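Local coordinates for protein manganese-dependent inorganic pyrophosphatase (Methanocaldococcus jannaschii, PDB 2EB0) that hydrolyses inorganic diphosphate to two phosphates with the help of manganese, as a member of the class C (family II) pyrophosphatases, at residues 109-114 with 142-147; 22-27 with 115-120; 252-255 with 260-263. All coordinates share one frame; numbering follows the deposited sequence.

Contact 1. Residues 109-114 with 142-147. With MN (manganese (II) ion), chain E.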
loop_
_atom_site.group_PDB
_atom_site.type_symbol
_atom_site.label_atom_id
_atom_site.label_comp_id
_atom_site.label_asym_id
_atom_site.label_seq_id
_atom_site.Cartn_x
_atom_site.Cartn_y
_atom_site.Cartn_z
ATOM N N THR B 109 -9.433 4.171 10.534
ATOM C CA THR B 109 -9.421 2.791 10.082
ATOM C C THR B 109 -10.829 2.220 10.274
ATOM O O THR B 109 -11.286 1.376 9.494
ATOM C CB THR B 109 -8.410 1.962 10.889
ATOM O OG1 THR B 109 -7.105 2.547 10.753
ATOM C CG2 THR B 109 -8.382 0.524 10.392
ATOM N N ALA B 110 -11.517 2.701 11.308
ATOM C CA ALA B 110 -12.871 2.252 11.612
ATOM C C ALA B 110 -13.812 2.550 10.441
ATOM O O ALA B 110 -14.674 1.736 10.109
ATOM C CB ALA B 110 -13.371 2.932 12.892
ATOM N N THR B 111 -13.642 3.717 9.822
ATOM C CA THR B 111 -14.449 4.113 8.677
ATOM C C THR B 111 -14.300 3.102 7.544
ATOM O O THR B 111 -15.287 2.686 6.940
ATOM C CB THR B 111 -14.026 5.503 8.150
ATOM O OG1 THR B 111 -14.197 6.469 9.185
ATOM C CG2 THR B 111 -14.878 5.921 6.947
ATOM N N VAL B 112 -13.060 2.711 7.257
ATOM C CA VAL B 112 -12.780 1.740 6.206
ATOM C C VAL B 112 -13.508 0.416 6.456
ATOM O O VAL B 112 -14.103 -0.168 5.549
ATOM C CB VAL B 112 -11.277 1.422 6.133
ATOM C CG1 VAL B 112 -11.017 0.406 5.025
ATOM C CG2 VAL B 112 -10.492 2.685 5.901
ATOM N N ILE B 113 -13.427 -0.062 7.692
ATOM C CA ILE B 113 -14.052 -1.320 8.072
ATOM C C ILE B 113 -15.571 -1.256 7.985
ATOM O O ILE B 113 -16.213 -2.191 7.498
ATOM C CB ILE B 113 -13.631 -1.721 9.502
ATOM C CG1 ILE B 113 -12.124 -1.975 9.534
ATOM C CG2 ILE B 113 -14.386 -2.973 9.952
ATOM C CD1 ILE B 113 -11.580 -2.284 10.914
ATOM N N ALA B 114 -16.135 -0.146 8.448
ATOM C CA ALA B 114 -17.576 0.044 8.437
ATOM C C ALA B 114 -18.118 0.114 7.016
ATOM O O ALA B 114 -19.198 -0.422 6.724
ATOM C CB ALA B 114 -17.942 1.318 9.202
ATOM N N SER B 142 -17.098 5.373 17.994
ATOM C CA SER B 142 -16.165 6.084 18.860
ATOM C C SER B 142 -14.840 6.325 18.137
ATOM O O SER B 142 -14.254 7.406 18.230
ATOM C CB SER B 142 -15.915 5.274 20.132
ATOM O OG SER B 142 -17.140 4.903 20.730
ATOM N N ALA B 143 -14.379 5.309 17.417
ATOM C CA ALA B 143 -13.125 5.404 16.683
ATOM C C ALA B 143 -13.189 6.525 15.658
ATOM O O ALA B 143 -12.253 7.314 15.538
ATOM C CB ALA B 143 -12.814 4.071 15.990
ATOM N N ILE B 144 -14.291 6.600 14.921
ATOM C CA ILE B 144 -14.442 7.640 13.916
ATOM C C ILE B 144 -14.416 9.020 14.569
ATOM O O ILE B 144 -13.659 9.897 14.152
ATOM C CB ILE B 144 -15.752 7.454 13.108
ATOM C CG1 ILE B 144 -15.709 6.104 12.371
ATOM C CG2 ILE B 144 -15.907 8.580 12.101
ATOM C CD1 ILE B 144 -16.870 5.850 11.433
ATOM N N ILE B 145 -15.228 9.204 15.606
ATOM C CA ILE B 145 -15.280 10.472 16.308
ATOM C C ILE B 145 -13.913 10.834 16.880
ATOM O O ILE B 145 -13.480 11.984 16.806
ATOM C CB ILE B 145 -16.294 10.429 17.464
ATOM C CG1 ILE B 145 -17.717 10.419 16.898
ATOM C CG2 ILE B 145 -16.068 11.620 18.408
ATOM C CD1 ILE B 145 -18.789 10.066 17.913
ATOM N N SER B 146 -13.243 9.848 17.458
ATOM C CA SER B 146 -11.945 10.075 18.060
ATOM C C SER B 146 -10.909 10.499 17.041
ATOM O O SER B 146 -10.219 11.497 17.221
ATOM C CB SER B 146 -11.463 8.807 18.762
ATOM O OG SER B 146 -10.107 8.954 19.148
ATOM N N ASP B 147 -10.809 9.739 15.961
ATOM C CA ASP B 147 -9.825 10.026 14.931
ATOM C C ASP B 147 -10.033 11.342 14.181
ATOM O O ASP B 147 -9.068 12.006 13.802
ATOM C CB ASP B 147 -9.773 8.862 13.952
ATOM C CG ASP B 147 -8.444 8.150 13.983
ATOM O OD1 ASP B 147 -7.877 7.990 15.086
ATOM O OD2 ASP B 147 -7.966 7.746 12.909
HETATM MN MN MN E . -6.467 5.891 13.044
#
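Ala110 and Ala143 meet methyl to methyl where two helices of the DHH domain, 109-118 and 134-148, pass each other in a largely antiparallel sense, 142° between the N-to-C directions of the short segments. Their CB atoms are 3.3 Å apart, tighter than ordinary van der Waals contact, and with two such small residues facing one another the local axes come within 8.5 Å. Beside this pair the larger Ile144 leans back across the interface. Its CB starts off along the flank of its helix, but CG1, set anti to the carbonyl carbon (chi1 -61°), carries the chain toward helix 109-118. CG1 lies 4.0 Å from Ala110 CB, while the CD1 methyl beyond it reaches Thr111. The Ile144 and Thr111 side chains cross at about a right angle, and the Thr111 hydroxyl OG1 lies 3.5 Å from Ile144 CG1. This is packing only; the polar needs of OG1 are met by Asp160 and Ser108. With an alanine in place of Ile144, the CG1-CD1 arm is gone, which is likely to open a gap beside Ala110 and deprive Thr111 of the hydrocarbon it leans on, Met163 and Leu167 of helix 158-171 also losing a neighbour. The interface abuts the metal centre. Asp13, a ligand of the manganese ion that Asp147 also binds, accepts hydrogen bonds from the backbone N atoms of Thr109 and Ala110, so the start of helix 109-118 probably helps to position this first-shell carboxylate. From the other helix, Asp147 joins Asp13, Asp66 and His88 round this ion, its OD2 2.4 Å from the manganese.

Contact 2. Residues 22-27 with 115-120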
loop_
_atom_site.group_PDB
_atom_site.type_symbol
_atom_site.label_atom_id
_atom_site.label_comp_id
_atom_site.label_asym_id
_atom_site.label_seq_id
_atom_site.Cartn_x
_atom_site.Cartn_y
_atom_site.Cartn_z
ATOM N N ALA B 22 -10.982 -8.331 14.244
ATOM C CA ALA B 22 -10.719 -9.656 14.798
ATOM C C ALA B 22 -12.030 -10.428 14.884
ATOM O O ALA B 22 -12.075 -11.628 14.624
ATOM C CB ALA B 22 -10.102 -9.538 16.169
ATOM N N TYR B 23 -13.095 -9.730 15.258
ATOM C CA TYR B 23 -14.420 -10.337 15.361
ATOM C C TYR B 23 -14.866 -10.855 13.993
ATOM O O TYR B 23 -15.369 -11.967 13.879
ATOM C CB TYR B 23 -15.425 -9.300 15.871
ATOM C CG TYR B 23 -16.877 -9.641 15.632
ATOM C CD1 TYR B 23 -17.550 -10.550 16.448
ATOM C CD2 TYR B 23 -17.586 -9.040 14.596
ATOM C CE1 TYR B 23 -18.904 -10.852 16.239
ATOM C CE2 TYR B 23 -18.934 -9.331 14.374
ATOM C CZ TYR B 23 -19.585 -10.236 15.198
ATOM O OH TYR B 23 -20.915 -10.521 14.970
ATOM N N PHE B 24 -14.685 -10.037 12.959
ATOM C CA PHE B 24 -15.073 -10.411 11.600
ATOM C C PHE B 24 -14.159 -11.474 10.996
ATOM O O PHE B 24 -14.610 -12.340 10.255
ATOM C CB PHE B 24 -15.067 -9.178 10.687
ATOM C CG PHE B 24 -16.240 -8.260 10.891
ATOM C CD1 PHE B 24 -16.043 -6.925 11.199
ATOM C CD2 PHE B 24 -17.540 -8.727 10.746
ATOM C CE1 PHE B 24 -17.118 -6.068 11.359
ATOM C CE2 PHE B 24 -18.621 -7.873 10.906
ATOM C CZ PHE B 24 -18.408 -6.543 11.212
ATOM N N LEU B 25 -12.874 -11.400 11.310
ATOM C CA LEU B 25 -11.908 -12.350 10.776
ATOM C C LEU B 25 -11.765 -13.581 11.656
ATOM O O LEU B 25 -11.009 -14.491 11.336
ATOM C CB LEU B 25 -10.550 -11.667 10.605
ATOM C CG LEU B 25 -10.292 -10.899 9.306
ATOM C CD1 LEU B 25 -11.529 -10.165 8.844
ATOM C CD2 LEU B 25 -9.150 -9.931 9.537
ATOM N N ASP B 26 -12.497 -13.597 12.763
ATOM C CA ASP B 26 -12.473 -14.709 13.707
ATOM C C ASP B 26 -11.100 -15.069 14.255
ATOM O O ASP B 26 -10.758 -16.244 14.364
ATOM C CB ASP B 26 -13.113 -15.959 13.087
ATOM C CG ASP B 26 -14.628 -15.928 13.150
ATOM O OD1 ASP B 26 -15.176 -15.832 14.269
ATOM O OD2 ASP B 26 -15.274 -16.003 12.085
ATOM N N CYS B 27 -10.304 -14.064 14.590
ATOM C CA CYS B 27 -8.998 -14.330 15.168
ATOM C C CYS B 27 -8.878 -13.537 16.460
ATOM O O CYS B 27 -9.877 -13.017 16.956
ATOM C CB CYS B 27 -7.873 -13.988 14.186
ATOM S SG CYS B 27 -7.904 -12.331 13.519
ATOM N N GLU B 115 -17.379 0.776 6.130
ATOM C CA GLU B 115 -17.834 0.895 4.758
ATOM C C GLU B 115 -17.869 -0.478 4.117
ATOM O O GLU B 115 -18.754 -0.776 3.317
ATOM C CB GLU B 115 -16.931 1.819 3.947
ATOM C CG GLU B 115 -17.273 1.805 2.471
ATOM C CD GLU B 115 -16.430 2.763 1.668
ATOM O OE1 GLU B 115 -15.199 2.777 1.868
ATOM O OE2 GLU B 115 -16.998 3.496 0.829
ATOM N N LEU B 116 -16.907 -1.320 4.465
ATOM C CA LEU B 116 -16.896 -2.664 3.916
ATOM C C LEU B 116 -18.082 -3.424 4.482
ATOM O O LEU B 116 -18.745 -4.203 3.781
ATOM C CB LEU B 116 -15.611 -3.394 4.287
ATOM C CG LEU B 116 -14.366 -2.934 3.534
ATOM C CD1 LEU B 116 -13.193 -3.820 3.935
ATOM C CD2 LEU B 116 -14.620 -3.033 2.024
ATOM N N TYR B 117 -18.354 -3.184 5.759
ATOM C CA TYR B 117 -19.452 -3.870 6.408
ATOM C C TYR B 117 -20.815 -3.583 5.803
ATOM O O TYR B 117 -21.534 -4.506 5.431
ATOM C CB TYR B 117 -19.488 -3.539 7.893
ATOM C CG TYR B 117 -20.701 -4.100 8.569
ATOM C CD1 TYR B 117 -21.782 -3.282 8.890
ATOM C CD2 TYR B 117 -20.791 -5.458 8.848
ATOM C CE1 TYR B 117 -22.925 -3.804 9.472
ATOM C CE2 TYR B 117 -21.926 -5.994 9.426
ATOM C CZ TYR B 117 -22.989 -5.164 9.736
ATOM O OH TYR B 117 -24.116 -5.691 10.309
ATOM N N PHE B 118 -21.172 -2.310 5.706
ATOM C CA PHE B 118 -22.472 -1.949 5.170
ATOM C C PHE B 118 -22.653 -2.287 3.696
ATOM O O PHE B 118 -23.778 -2.499 3.242
ATOM C CB PHE B 118 -22.750 -0.475 5.433
ATOM C CG PHE B 118 -22.976 -0.161 6.887
ATOM C CD1 PHE B 118 -22.097 0.671 7.582
ATOM C CD2 PHE B 118 -24.074 -0.700 7.564
ATOM C CE1 PHE B 118 -22.307 0.965 8.934
ATOM C CE2 PHE B 118 -24.293 -0.417 8.907
ATOM C CZ PHE B 118 -23.406 0.421 9.599
ATOM N N LYS B 119 -21.556 -2.344 2.946
ATOM C CA LYS B 119 -21.655 -2.707 1.536
ATOM C C LYS B 119 -21.751 -4.232 1.405
ATOM O O LYS B 119 -21.793 -4.761 0.300
ATOM C CB LYS B 119 -20.440 -2.201 0.755
ATOM C CG LYS B 119 -20.387 -0.692 0.612
ATOM C CD LYS B 119 -19.151 -0.247 -0.148
ATOM C CE LYS B 119 -19.162 -0.773 -1.566
ATOM N NZ LYS B 119 -20.328 -0.245 -2.309
ATOM N N ASP B 120 -21.791 -4.931 2.538
ATOM C CA ASP B 120 -21.868 -6.389 2.530
ATOM C C ASP B 120 -20.661 -6.988 1.816
ATOM O O ASP B 120 -20.777 -8.002 1.124
ATOM C CB ASP B 120 -23.149 -6.854 1.833
ATOM C CG ASP B 120 -24.369 -6.726 2.714
ATOM O OD1 ASP B 120 -24.483 -7.510 3.678
ATOM O OD2 ASP B 120 -25.206 -5.839 2.445
#
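Phe24 and Tyr117 bring their rings together between two helices of the DHH domain's alpha/beta fold, whose core is a parallel sheet. Helix 12-25 connects strands 2-5 and 28-31 of that sheet, and helix 109-118 follows strand 100-103 at one edge of it. The rings meet obliquely, with planes at 33° and centroids 5.6 Å apart, and the closest atoms are Phe24 CZ and Tyr117 CD2 at 3.5 Å. Phe24 CE2 is also near, 3.8 Å from Tyr117 CD2, so the CE2-CZ bond of Phe24 lies against CD2 of Tyr117. The two CA atoms remain 9.4 Å apart: the rings alone span the distance between the backbones. Tyr117 reaches over because its CG stands anti to the backbone N (chi1 173°), which swings the ring out toward helix 12-25. In the next shell, Tyr23 CD2 sits over the centre of one face of the Phe24 ring, 3.8 Å above its plane, and Ile122 and Leu132 also pack on Phe24. Phe118 CE2 approaches the Tyr117 ring in plane, at its edge. The loop after helix 109-118 anchors both tyrosines: Tyr117 OH hydrogen-bonds to Leu132 N, and Tyr23 OH to Glu131 O, with Lys130 adding a cation-pi contact to the Tyr23 ring. Farther out, Lys119 forms a salt bridge with Asp123 of the second subunit, placing this helix end at the dimer contact. Just beyond Tyr117 the helix stops in a Schellman motif: Asp120 takes positive phi, and its N bonds back to Tyr117 O at 2.9 Å.

Contact 3. Residues 252-255 with 260-263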
loop_
_atom_site.group_PDB
_atom_site.type_symbol
_atom_site.label_atom_id
_atom_site.label_comp_id
_atom_site.label_asym_id
_atom_site.label_seq_id
_atom_site.Cartn_x
_atom_site.Cartn_y
_atom_site.Cartn_z
ATOM N N LEU B 252 2.944 18.247 19.070
ATOM C CA LEU B 252 1.802 19.087 18.757
ATOM C C LEU B 252 0.839 19.306 19.915
ATOM O O LEU B 252 0.190 18.365 20.388
ATOM C CB LEU B 252 1.027 18.486 17.580
ATOM C CG LEU B 252 1.853 18.196 16.329
ATOM C CD1 LEU B 252 1.015 17.411 15.329
ATOM C CD2 LEU B 252 2.367 19.495 15.733
ATOM N N ILE B 253 0.759 20.549 20.384
ATOM C CA ILE B 253 -0.192 20.885 21.434
ATOM C C ILE B 253 -1.380 21.357 20.604
ATOM O O ILE B 253 -1.415 22.496 20.159
ATOM C CB ILE B 253 0.302 22.032 22.316
ATOM C CG1 ILE B 253 1.570 21.602 23.051
ATOM C CG2 ILE B 253 -0.787 22.425 23.307
ATOM C CD1 ILE B 253 2.197 22.705 23.913
ATOM N N THR B 254 -2.325 20.458 20.367
ATOM C CA THR B 254 -3.486 20.757 19.537
ATOM C C THR B 254 -4.681 21.379 20.275
ATOM O O THR B 254 -5.258 20.801 21.202
ATOM C CB THR B 254 -3.920 19.478 18.783
ATOM O OG1 THR B 254 -2.841 19.052 17.940
ATOM C CG2 THR B 254 -5.154 19.723 17.932
ATOM N N ASP B 255 -5.027 22.586 19.853
ATOM C CA ASP B 255 -6.138 23.318 20.434
ATOM C C ASP B 255 -7.390 22.918 19.661
ATOM O O ASP B 255 -7.631 23.397 18.559
ATOM C CB ASP B 255 -5.876 24.812 20.300
ATOM C CG ASP B 255 -6.939 25.651 20.963
ATOM O OD1 ASP B 255 -6.559 26.499 21.799
ATOM O OD2 ASP B 255 -8.141 25.465 20.650
ATOM N N GLY B 260 -5.980 24.309 15.751
ATOM C CA GLY B 260 -4.607 24.622 15.399
ATOM C C GLY B 260 -3.666 23.926 16.364
ATOM O O GLY B 260 -4.098 23.385 17.377
ATOM N N SER B 261 -2.376 23.932 16.064
ATOM C CA SER B 261 -1.429 23.274 16.947
ATOM C C SER B 261 -0.177 24.082 17.200
ATOM O O SER B 261 0.367 24.697 16.289
ATOM C CB SER B 261 -1.019 21.916 16.371
ATOM O OG SER B 261 -2.131 21.048 16.246
ATOM N N GLU B 262 0.274 24.078 18.448
ATOM C CA GLU B 262 1.508 24.762 18.794
ATOM C C GLU B 262 2.547 23.667 18.643
ATOM O O GLU B 262 2.498 22.661 19.345
ATOM C CB GLU B 262 1.504 25.252 20.242
ATOM C CG GLU B 262 2.702 26.130 20.566
ATOM C CD GLU B 262 2.860 26.413 22.051
ATOM O OE1 GLU B 262 1.843 26.662 22.735
ATOM O OE2 GLU B 262 4.012 26.402 22.533
ATOM N N ALA B 263 3.476 23.845 17.716
ATOM C CA ALA B 263 4.497 22.835 17.515
ATOM C C ALA B 263 5.760 23.123 18.307
ATOM O O ALA B 263 6.313 24.214 18.222
ATOM C CB ALA B 263 4.832 22.729 16.037
#
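Thr254 and Ser261 face each other across the antiparallel hairpin of strands 248-255 and 260-267 in the DHHA2 domain, at a non-hydrogen-bonded position where their CA atoms are only 4.2 Å apart. Both hydroxyls stand anti to their own carbonyl carbons (chi1 -61° and -62°), which brings Thr254 OG1 within 2.7 Å of Ser261 OG, with the threonine as donor. On the same buried face, Leu252 CD2 meets the methyl CB of Ala263 at 4.1 Å. Ile253 and Glu262 exchange two 2.9 Å backbone bonds, Ile253 N to Glu262 O and Glu262 N to Ile253 O; the first is almost straight, at 178°. On the other face the one partly exposed residue is Glu262, which ends in a salt bridge to Lys230 and a weak hydrogen bond to Ser284; Ile253 runs alongside it, buried against Val226, their CB atoms 4.0 Å apart. Toward the turn the ladder slackens: Asp255 N reaches Gly260 O at 2.8 Å, but the return bond from Gly260 N to Asp255 O is weak, 3.4 Å. The Asp255 carboxylate turns away to pair with Lys258. Gln217 NE2 donates to Thr254 OG1 and Ser261 OG to Val290 O, so the hydroxyl pair forms the middle of a directed relay that satisfies buried polar atoms and ties the hairpin to strand 211-220 and the loop beyond strand 284-287.

Overall arrangement
Contacts 1 and 2 both lie in the DHH domain and share helix 109-118, contact 1 using its beginning and contact 2 its end, with centres 13 Å apart. Their segments alternate along the chain: 22-27, 109-114, 115-120, then 142-147. One helix thus runs from the manganese site to the region near the second subunit. Contact 3 follows later in sequence, with its centre 22 Å from that of contact 1 and 35 Å from that of contact 2, touching neither. Contacts 2 and 3 flank the chain's centre on opposite sides: contact 3 belongs to the DHHA2 domain's own mixed sheet, while contacts 1 and 2 pack helix 109-118 into the DHH domain, where its start adjoins the metal site.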